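Local structure of SusD homolog (Bacteroides thetaiotaomicron VPI-5482, 3IV0) at residues S39-L44 against I89-V94; R140-V145 against W461-N466; L248-S253 against K320-D325. The protein probably binds glycans at the outer membrane, as a SusD-family protein of a Bacteroides nutrient-uptake system, though its own ligand is not established. All blocks are in the same frame, centred on the assembly; numbering follows the deposited sequence.

Interaction 1: residues S39-L44 against I89-V94; sequences SQRPFL and IMQWDV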
loop_
_atom_site.group_PDB
_atom_site.type_symbol
_atom_site.label_atom_id
_atom_site.label_comp_id
_atom_site.label_asym_id
_atom_site.label_seq_id
_atom_site.Cartn_x
_atom_site.Cartn_y
_atom_site.Cartn_z
ATOM N N SER A 39 -3.241 -2.051 12.769
ATOM C CA SER A 39 -3.849 -2.046 14.093
ATOM C C SER A 39 -3.009 -2.675 15.174
ATOM O O SER A 39 -3.175 -2.294 16.331
ATOM C CB SER A 39 -5.263 -2.629 14.042
ATOM O OG SER A 39 -6.128 -1.785 13.313
ATOM N N GLN A 40 -2.141 -3.617 14.829
ATOM C CA GLN A 40 -1.236 -4.212 15.809
ATOM C C GLN A 40 0.226 -3.849 15.543
ATOM O O GLN A 40 1.071 -4.153 16.367
ATOM C CB GLN A 40 -1.421 -5.742 15.864
ATOM C CG GLN A 40 -2.802 -6.179 16.436
ATOM C CD GLN A 40 -3.070 -7.725 16.497
ATOM O OE1 GLN A 40 -2.510 -8.534 15.751
ATOM N NE2 GLN A 40 -3.987 -8.115 17.386
ATOM N N ARG A 41 0.507 -3.339 14.332
ATOM C CA ARG A 41 1.859 -2.896 13.889
ATOM C C ARG A 41 1.690 -1.686 12.976
ATOM O O ARG A 41 0.754 -1.648 12.176
ATOM C CB ARG A 41 2.576 -3.958 13.041
ATOM C CG ARG A 41 2.985 -5.194 13.730
ATOM C CD ARG A 41 1.861 -6.241 13.737
ATOM N NE ARG A 41 2.196 -7.410 14.550
ATOM C CZ ARG A 41 2.950 -8.421 14.115
ATOM N NH1 ARG A 41 3.427 -8.407 12.880
ATOM N NH2 ARG A 41 3.247 -9.444 14.916
ATOM N N PRO A 42 2.617 -0.716 13.035
ATOM C CA PRO A 42 2.629 0.339 12.014
ATOM C C PRO A 42 3.392 -0.084 10.758
ATOM O O PRO A 42 4.235 0.647 10.241
ATOM C CB PRO A 42 3.318 1.472 12.746
ATOM C CG PRO A 42 4.312 0.784 13.607
ATOM C CD PRO A 42 3.646 -0.481 14.054
ATOM N N PHE A 43 3.083 -1.271 10.291
ATOM C CA PHE A 43 3.810 -1.885 9.179
ATOM C C PHE A 43 3.751 -1.072 7.916
ATOM O O PHE A 43 4.779 -0.811 7.305
ATOM C CB PHE A 43 3.234 -3.293 8.928
ATOM C CG PHE A 43 3.717 -3.970 7.674
ATOM C CD1 PHE A 43 3.115 -3.689 6.447
ATOM C CD2 PHE A 43 4.739 -4.891 7.712
ATOM C CE1 PHE A 43 3.549 -4.324 5.294
ATOM C CE2 PHE A 43 5.143 -5.562 6.560
ATOM C CZ PHE A 43 4.568 -5.244 5.352
ATOM N N LEU A 44 2.562 -0.679 7.492
ATOM C CA LEU A 44 2.434 -0.016 6.186
ATOM C C LEU A 44 3.133 1.320 6.166
ATOM O O LEU A 44 3.837 1.628 5.176
ATOM C CB LEU A 44 0.964 0.084 5.775
ATOM C CG LEU A 44 0.685 0.595 4.368
ATOM C CD1 LEU A 44 1.533 -0.110 3.309
ATOM C CD2 LEU A 44 -0.791 0.357 4.106
ATOM N N ILE A 89 7.214 -5.609 13.446
ATOM C CA ILE A 89 7.057 -5.377 12.022
ATOM C C ILE A 89 7.886 -6.415 11.242
ATOM O O ILE A 89 7.591 -6.749 10.114
ATOM C CB ILE A 89 7.481 -3.928 11.693
ATOM C CG1 ILE A 89 6.669 -2.898 12.486
ATOM C CG2 ILE A 89 7.319 -3.674 10.190
ATOM C CD1 ILE A 89 7.217 -1.486 12.390
HETATM N N MSE A 90 8.899 -6.961 11.907
HETATM C CA MSE A 90 9.763 -7.975 11.316
HETATM C C MSE A 90 9.234 -9.395 11.425
HETATM O O MSE A 90 9.923 -10.344 11.102
HETATM C CB MSE A 90 11.124 -7.924 11.983
HETATM C CG MSE A 90 11.838 -6.628 11.727
HETATM SE SE MSE A 90 13.340 -6.246 12.904
HETATM C CE MSE A 90 13.550 -4.347 12.405
ATOM N N GLN A 91 7.998 -9.507 11.914
ATOM C CA GLN A 91 7.305 -10.777 12.067
ATOM C C GLN A 91 6.153 -10.900 11.117
ATOM O O GLN A 91 5.226 -10.089 11.132
ATOM C CB GLN A 91 6.815 -10.937 13.509
ATOM C CG GLN A 91 7.974 -11.053 14.485
ATOM C CD GLN A 91 7.577 -10.934 15.921
ATOM O OE1 GLN A 91 6.614 -11.567 16.367
ATOM N NE2 GLN A 91 8.280 -10.114 16.656
ATOM N N TRP A 92 6.196 -11.926 10.289
ATOM C CA TRP A 92 5.141 -12.166 9.314
ATOM C C TRP A 92 3.971 -12.976 9.846
ATOM O O TRP A 92 3.037 -13.300 9.112
ATOM C CB TRP A 92 5.720 -12.765 8.014
ATOM C CG TRP A 92 6.532 -13.996 8.177
ATOM C CD1 TRP A 92 6.341 -15.005 9.095
ATOM C CD2 TRP A 92 7.685 -14.333 7.433
ATOM N NE1 TRP A 92 7.294 -15.960 8.915
ATOM C CE2 TRP A 92 8.140 -15.588 7.906
ATOM C CE3 TRP A 92 8.367 -13.719 6.374
ATOM C CZ2 TRP A 92 9.265 -16.199 7.398
ATOM C CZ3 TRP A 92 9.500 -14.343 5.856
ATOM C CH2 TRP A 92 9.930 -15.574 6.374
ATOM N N ASP A 93 3.969 -13.261 11.151
ATOM C CA ASP A 93 2.945 -14.113 11.761
ATOM C C ASP A 93 1.516 -13.681 11.516
ATOM O O ASP A 93 0.665 -14.533 11.225
ATOM C CB ASP A 93 3.186 -14.295 13.296
ATOM C CG ASP A 93 3.113 -12.994 14.088
ATOM O OD1 ASP A 93 3.506 -11.931 13.570
ATOM O OD2 ASP A 93 2.663 -13.020 15.273
ATOM N N VAL A 94 1.206 -12.399 11.635
ATOM C CA VAL A 94 -0.176 -11.978 11.496
ATOM C C VAL A 94 -0.644 -12.062 10.053
ATOM O O VAL A 94 -1.762 -12.481 9.784
ATOM C CB VAL A 94 -0.400 -10.591 12.068
ATOM C CG1 VAL A 94 -1.893 -10.201 11.936
ATOM C CG2 VAL A 94 0.047 -10.553 13.547
#
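Arg-41 reaches across from the turn after helix 19-39 to where the loop 89-92 passes into helix 93-108. It is modelled in two conformers; in the one described here, which may not hold all the time, the guanidinium is gripped twice. NH1 donates to the backbone carbonyl O of Gln-91 at 3.0 Å, with that oxygen lying in the guanidinium plane. NH2 forms a salt bridge with Asp-93 OD1 at 2.8 Å, where the oxygen offers its syn lone pair; it sits 30° out of the guanidinium plane, and the N-H...O angle of 136° shows a bent bond. A turn about CB-CG (chi2 87°) bends the arginine chain and brings the group to these oxygens. Val-94 CG2 lies over the centre of one guanidinium face, 3.6 Å from CZ.

Arg-41 shares the tightly packed, buried side with Ile-89, Pro-42 and Phe-43. Ile-89 divides its two branches: CD1 meets Pro-42 CG at 3.9 Å, while CG2 touches Phe-43 CD2 at 3.8 Å. Phe-43 also meets Phe-95 edge-to-face and packs on Phe-137 and Ala-141 of helix 117-142. The loose side is Gln-40 against Val-94, with OE1 no nearer to CG2 than 3.9 Å; Asp-93 is exposed too, but still bonded to Arg-41.

Pro-42 is the centre of an inverse gamma turn and also the N-cap position of helix 43-50, just as Trp-92 precedes helix 93-108. The contact therefore joins the starts of two helices within the largely helical SusD fold.

Interaction 2: residues R140-V145 against W461-N466; sequences RAFGDV and WPIHRN. With EDO (1,2-ethanediol), chain D.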
loop_
_atom_site.group_PDB
_atom_site.type_symbol
_atom_site.label_atom_id
_atom_site.label_comp_id
_atom_site.label_asym_id
_atom_site.label_seq_id
_atom_site.Cartn_x
_atom_site.Cartn_y
_atom_site.Cartn_z
ATOM N N ARG A 140 6.961 -7.955 -0.572
ATOM C CA ARG A 140 7.528 -6.620 -0.648
ATOM C C ARG A 140 8.383 -6.304 0.560
ATOM O O ARG A 140 9.376 -5.546 0.447
ATOM C CB ARG A 140 6.461 -5.532 -0.761
ATOM C CG ARG A 140 5.635 -5.492 -2.002
ATOM C CD ARG A 140 4.928 -4.166 -2.117
ATOM N NE ARG A 140 4.074 -3.907 -0.962
ATOM C CZ ARG A 140 3.254 -2.859 -0.881
ATOM N NH1 ARG A 140 3.062 -2.051 -1.927
ATOM N NH2 ARG A 140 2.574 -2.637 0.221
ATOM N N ALA A 141 8.009 -6.778 1.741
ATOM C CA ALA A 141 8.764 -6.497 2.942
ATOM C C ALA A 141 9.941 -7.413 3.153
ATOM O O ALA A 141 11.006 -6.976 3.601
ATOM C CB ALA A 141 7.834 -6.545 4.201
ATOM N N PHE A 142 9.789 -8.691 2.831
ATOM C CA PHE A 142 10.748 -9.689 3.266
ATOM C C PHE A 142 11.486 -10.397 2.147
ATOM O O PHE A 142 12.473 -11.109 2.427
ATOM C CB PHE A 142 10.078 -10.737 4.178
ATOM C CG PHE A 142 9.539 -10.167 5.471
ATOM C CD1 PHE A 142 10.398 -9.831 6.506
ATOM C CD2 PHE A 142 8.177 -9.991 5.653
ATOM C CE1 PHE A 142 9.902 -9.301 7.668
ATOM C CE2 PHE A 142 7.696 -9.448 6.820
ATOM C CZ PHE A 142 8.556 -9.124 7.827
ATOM N N GLY A 143 11.023 -10.269 0.907
ATOM C CA GLY A 143 11.664 -11.048 -0.165
ATOM C C GLY A 143 11.027 -12.409 -0.312
ATOM O O GLY A 143 9.806 -12.554 -0.318
ATOM N N ASP A 144 11.866 -13.435 -0.406
ATOM C CA ASP A 144 11.385 -14.799 -0.412
ATOM C C ASP A 144 10.574 -15.095 0.863
ATOM O O ASP A 144 10.942 -14.671 1.953
ATOM C CB ASP A 144 12.563 -15.783 -0.484
ATOM C CG ASP A 144 13.405 -15.646 -1.727
ATOM O OD1 ASP A 144 13.093 -14.951 -2.690
ATOM O OD2 ASP A 144 14.446 -16.346 -1.773
ATOM N N VAL A 145 9.462 -15.823 0.725
ATOM C CA VAL A 145 8.617 -16.165 1.852
ATOM C C VAL A 145 8.103 -17.592 1.717
ATOM O O VAL A 145 7.911 -18.065 0.613
ATOM C CB VAL A 145 7.422 -15.189 2.003
ATOM C CG1 VAL A 145 7.894 -13.766 2.280
ATOM C CG2 VAL A 145 6.491 -15.230 0.819
ATOM N N TRP A 461 13.229 -6.129 4.949
ATOM C CA TRP A 461 13.257 -6.096 6.401
ATOM C C TRP A 461 14.016 -7.294 6.957
ATOM O O TRP A 461 13.945 -8.357 6.406
ATOM C CB TRP A 461 11.809 -6.111 6.958
ATOM C CG TRP A 461 11.122 -4.811 6.847
ATOM C CD1 TRP A 461 10.664 -4.225 5.712
ATOM C CD2 TRP A 461 10.875 -3.863 7.908
ATOM N NE1 TRP A 461 10.106 -3.013 5.996
ATOM C CE2 TRP A 461 10.226 -2.760 7.339
ATOM C CE3 TRP A 461 11.093 -3.877 9.297
ATOM C CZ2 TRP A 461 9.848 -1.652 8.083
ATOM C CZ3 TRP A 461 10.729 -2.803 10.030
ATOM C CH2 TRP A 461 10.117 -1.693 9.432
ATOM N N PRO A 462 14.695 -7.106 8.110
ATOM C CA PRO A 462 15.157 -8.266 8.829
ATOM C C PRO A 462 13.994 -9.176 9.173
ATOM O O PRO A 462 12.902 -8.675 9.415
ATOM C CB PRO A 462 15.769 -7.674 10.111
ATOM C CG PRO A 462 16.056 -6.217 9.779
ATOM C CD PRO A 462 14.979 -5.851 8.816
ATOM N N ILE A 463 14.255 -10.468 9.215
ATOM C CA ILE A 463 13.282 -11.461 9.677
ATOM C C ILE A 463 13.555 -11.721 11.159
ATOM O O ILE A 463 14.660 -12.121 11.524
ATOM C CB ILE A 463 13.394 -12.729 8.860
ATOM C CG1 ILE A 463 12.886 -12.461 7.435
ATOM C CG2 ILE A 463 12.576 -13.896 9.500
ATOM C CD1 ILE A 463 13.217 -13.564 6.429
ATOM N N HIS A 464 12.552 -11.482 11.999
ATOM C CA HIS A 464 12.679 -11.706 13.439
ATOM C C HIS A 464 12.891 -13.177 13.762
ATOM O O HIS A 464 12.363 -14.063 13.117
ATOM C CB HIS A 464 11.395 -11.199 14.090
ATOM C CG HIS A 464 11.467 -11.055 15.580
ATOM N ND1 HIS A 464 11.277 -12.114 16.444
ATOM C CD2 HIS A 464 11.719 -9.972 16.345
ATOM C CE1 HIS A 464 11.387 -11.670 17.687
ATOM N NE2 HIS A 464 11.651 -10.373 17.656
ATOM N N ARG A 465 13.664 -13.427 14.810
ATOM C CA ARG A 465 13.928 -14.812 15.240
ATOM C C ARG A 465 12.665 -15.617 15.527
ATOM O O ARG A 465 12.666 -16.830 15.391
ATOM C CB ARG A 465 14.841 -14.802 16.459
ATOM C CG ARG A 465 14.228 -14.107 17.647
ATOM N N ASN A 466 11.569 -14.981 15.918
ATOM C CA ASN A 466 10.347 -15.720 16.160
ATOM C C ASN A 466 9.913 -16.522 14.938
ATOM O O ASN A 466 9.279 -17.581 15.042
ATOM C CB ASN A 466 9.205 -14.797 16.619
ATOM C CG ASN A 466 9.458 -14.164 18.015
ATOM O OD1 ASN A 466 10.429 -14.499 18.722
ATOM N ND2 ASN A 466 8.608 -13.207 18.380
HETATM C C1 EDO D . 15.043 -12.148 -1.662
HETATM O O1 EDO D . 14.714 -12.687 -0.356
HETATM C C2 EDO D . 15.689 -10.785 -1.555
HETATM O O2 EDO D . 16.958 -10.799 -0.938
#
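The C-terminal end of helix 117-142, one of the long helices of this SusD-family fold, meets a loop from the far end of the chain, just ahead of helix 466-470. One backbone bond ties them: Trp-461 N donates to Ala-141 O at 2.7 Å, almost straight at 175°. Ala-141 O also lies at the indole edge, near its plane, 3.5 Å from Trp-461 CD1; Ala-141 CB is 4.0 Å from the same CD1.

With CG beside the backbone N (chi1 -63°), the Phe-142 ring reaches Trp-461 and Ile-463, both crossing it at a slant. Its CE1 touches Trp-461 CB at 3.8 Å, and its CD1 meets Ile-463 CG1 at 3.7 Å. Pro-462 O comes to the ring edge, 3.5 Å from Phe-142 CE1. Trp-92 meets the same phenylalanine edge-to-face. Gly-143, with positive phi (88°), ends the helix; beyond it Asp-144 N donates to O1 of an ethanediol, probably from the crystallisation liquor, at 2.9 Å. His-464 ND1 accepts from Asn-466 N at 2.9 Å, a capping bond at the start of helix 466-470.

Apart from one short, straight backbone bond, the two segments adhere through apolar side chains. Pro-462 O is buried without a hydrogen-bond partner in the model; the ring edge of Phe-142 and Met-90 CB lie against it, and neither replaces a conventional hydrogen bond.

Interaction 3: residues L248-S253 against K320-D325; sequences LDINRS and KELWFD
Trp-323 NE1 donates to Ser-253 OG at 3.0 Å, with the hydroxyl oxygen in the indole plane and the bond nearly straight at 169°. The contact sets the C-terminal part of helix 318-323 against a short 3-10 turn, residues 250-251, that runs into helix 253-258. Next to the polar link, Ile-250 packs two ways. Its CD1 meets Trp-323 CZ2 at 3.7 Å, the two side chains crossing at about a right angle. With CG1 of the isoleucine trans to the backbone N (chi1 -163°), Leu-322 CD1 rests against both Ile-250 CG1 and CG2, 3.8 Å from each, while Ile-250 CD1 reaches the indole.

One shell out, the serine is itself held: OG donates a hydrogen bond to Ile-250 O, so the hydroxyl accepts from the indole while donating to its own turn. Outside the two segments, Lys-343 makes a cation-pi contact with the Trp-323 ring, and Lys-342 hydrogen-bonds to the Trp-323 backbone. Ala-318 and Arg-319, earlier in the same helix, also touch Ile-250, and His-400 packs on it from a loop. Leu-322 and Asn-251 mark the more open margin. Ile-250 O takes two donors from one residue, Ser-253 N at 3.1 Å and Ser-253 OG at 2.8 Å.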
loop_
_atom_site.group_PDB
_atom_site.type_symbol
_atom_site.label_atom_id
_atom_site.label_comp_id
_atom_site.label_asym_id
_atom_site.label_seq_id
_atom_site.Cartn_x
_atom_site.Cartn_y
_atom_site.Cartn_z
ATOM N N LEU A 248 -12.102 12.231 -7.754
ATOM C CA LEU A 248 -12.848 13.316 -7.104
ATOM C C LEU A 248 -12.143 14.652 -7.281
ATOM O O LEU A 248 -10.930 14.741 -7.516
ATOM C CB LEU A 248 -12.999 13.037 -5.615
ATOM C CG LEU A 248 -14.168 12.125 -5.199
ATOM C CD1 LEU A 248 -14.051 10.678 -5.705
ATOM C CD2 LEU A 248 -14.338 12.153 -3.649
ATOM N N ASP A 249 -12.909 15.728 -7.202
ATOM C CA ASP A 249 -12.306 17.050 -7.205
ATOM C C ASP A 249 -11.265 17.148 -6.113
ATOM O O ASP A 249 -11.426 16.599 -5.036
ATOM C CB ASP A 249 -13.372 18.126 -6.996
ATOM C CG ASP A 249 -14.245 18.331 -8.213
ATOM O OD1 ASP A 249 -13.972 17.718 -9.262
ATOM O OD2 ASP A 249 -15.216 19.119 -8.118
ATOM N N ILE A 250 -10.176 17.848 -6.391
ATOM C CA ILE A 250 -9.113 17.980 -5.421
ATOM C C ILE A 250 -9.549 18.674 -4.142
ATOM O O ILE A 250 -9.017 18.393 -3.070
ATOM C CB ILE A 250 -7.865 18.647 -6.053
ATOM C CG1 ILE A 250 -6.616 18.423 -5.186
ATOM C CG2 ILE A 250 -8.124 20.140 -6.335
ATOM C CD1 ILE A 250 -6.046 16.968 -5.197
ATOM N N ASN A 251 -10.494 19.598 -4.232
ATOM C CA ASN A 251 -11.014 20.220 -3.009
ATOM C C ASN A 251 -11.867 19.265 -2.164
ATOM O O ASN A 251 -12.208 19.600 -1.026
ATOM C CB ASN A 251 -11.821 21.468 -3.324
ATOM C CG ASN A 251 -12.820 21.230 -4.414
ATOM O OD1 ASN A 251 -12.440 21.099 -5.577
ATOM N ND2 ASN A 251 -14.089 21.133 -4.064
ATOM N N ARG A 252 -12.215 18.090 -2.713
ATOM C CA ARG A 252 -12.903 17.046 -1.960
ATOM C C ARG A 252 -11.944 15.951 -1.544
ATOM O O ARG A 252 -12.350 14.804 -1.342
ATOM C CB ARG A 252 -14.052 16.459 -2.789
ATOM C CG ARG A 252 -15.106 17.469 -3.211
ATOM C CD ARG A 252 -16.200 16.755 -3.985
ATOM N NE ARG A 252 -16.994 15.868 -3.136
ATOM C CZ ARG A 252 -17.474 14.679 -3.501
ATOM N NH1 ARG A 252 -17.270 14.183 -4.711
ATOM N NH2 ARG A 252 -18.202 13.987 -2.628
ATOM N N SER A 253 -10.668 16.288 -1.412
ATOM C CA SER A 253 -9.676 15.303 -0.986
ATOM C C SER A 253 -10.058 14.575 0.297
ATOM O O SER A 253 -9.803 13.367 0.417
ATOM C CB SER A 253 -8.318 15.972 -0.725
ATOM O OG SER A 253 -7.660 16.284 -1.896
ATOM N N LYS A 320 -0.277 21.609 -3.484
ATOM C CA LYS A 320 0.577 22.424 -2.615
ATOM C C LYS A 320 -0.229 23.109 -1.517
ATOM O O LYS A 320 0.119 23.010 -0.347
ATOM C CB LYS A 320 1.346 23.474 -3.432
ATOM C CG LYS A 320 2.397 22.902 -4.325
ATOM C CD LYS A 320 3.324 23.988 -4.911
ATOM C CE LYS A 320 2.613 24.925 -5.856
ATOM N NZ LYS A 320 3.562 25.915 -6.512
ATOM N N GLU A 321 -1.297 23.779 -1.899
ATOM C CA GLU A 321 -2.130 24.539 -0.981
ATOM C C GLU A 321 -3.036 23.642 -0.142
ATOM O O GLU A 321 -3.352 23.940 1.025
ATOM C CB GLU A 321 -2.999 25.522 -1.757
ATOM C CG GLU A 321 -2.316 26.720 -2.330
ATOM C CD GLU A 321 -1.549 26.467 -3.623
ATOM O OE1 GLU A 321 -1.860 25.520 -4.374
ATOM O OE2 GLU A 321 -0.610 27.259 -3.912
ATOM N N LEU A 322 -3.499 22.546 -0.726
ATOM C CA LEU A 322 -4.530 21.768 -0.046
ATOM C C LEU A 322 -3.978 20.674 0.829
ATOM O O LEU A 322 -4.673 20.240 1.748
ATOM C CB LEU A 322 -5.504 21.170 -1.053
ATOM C CG LEU A 322 -6.375 22.163 -1.794
ATOM C CD1 LEU A 322 -7.073 21.541 -2.981
ATOM C CD2 LEU A 322 -7.443 22.774 -0.855
ATOM N N TRP A 323 -2.784 20.207 0.545
ATOM C CA TRP A 323 -2.238 19.070 1.276
ATOM C C TRP A 323 -1.152 19.450 2.252
ATOM O O TRP A 323 -0.806 18.656 3.119
ATOM C CB TRP A 323 -1.726 18.008 0.320
ATOM C CG TRP A 323 -2.790 17.318 -0.454
ATOM C CD1 TRP A 323 -4.118 17.468 -0.323
ATOM C CD2 TRP A 323 -2.584 16.285 -1.430
ATOM N NE1 TRP A 323 -4.779 16.628 -1.203
ATOM C CE2 TRP A 323 -3.849 15.894 -1.888
ATOM C CE3 TRP A 323 -1.454 15.686 -1.978
ATOM C CZ2 TRP A 323 -4.010 14.897 -2.841
ATOM C CZ3 TRP A 323 -1.622 14.681 -2.910
ATOM C CH2 TRP A 323 -2.886 14.328 -3.352
ATOM N N PHE A 324 -0.619 20.668 2.133
ATOM C CA PHE A 324 0.473 21.109 2.980
ATOM C C PHE A 324 0.118 22.449 3.601
ATOM O O PHE A 324 -0.725 23.191 3.084
ATOM C CB PHE A 324 1.791 21.236 2.201
ATOM C CG PHE A 324 2.233 19.960 1.574
ATOM C CD1 PHE A 324 1.764 19.604 0.324
ATOM C CD2 PHE A 324 3.142 19.136 2.216
ATOM C CE1 PHE A 324 2.145 18.416 -0.249
ATOM C CE2 PHE A 324 3.537 17.918 1.623
ATOM C CZ PHE A 324 3.045 17.587 0.389
ATOM N N ASP A 325 0.761 22.753 4.721
ATOM C CA ASP A 325 0.667 24.112 5.280
ATOM C C ASP A 325 1.656 25.063 4.585
ATOM O O ASP A 325 2.391 24.712 3.657
ATOM C CB ASP A 325 0.818 24.062 6.804
ATOM C CG ASP A 325 2.245 23.800 7.267
ATOM O OD1 ASP A 325 3.206 23.894 6.494
ATOM O OD2 ASP A 325 2.423 23.480 8.476
#

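Interactions 1 and 2 are neighbours, their centres 11 Å apart, and share a continuous packed region. Met-90 O and His-464 N probably hydrogen-bond at 3.0 Å, while Ile-89 O lies 3.4 Å from Phe-142 CZ. The segment 89-94 is thus held by 39-44 on one hand and by the C-terminal loop 461-466 on the other. Interaction 3 stands apart: its centre is about 30 Å from that of interaction 1 and 36 Å from that of interaction 2, which lies across the chain's centre from it. Along the sequence, interaction 3 falls between the two segments of interaction 2. The only ligand in these contacts is the ethanediol at interaction 2, which probably came from the crystallisation liquor and is no evidence of a glycan site.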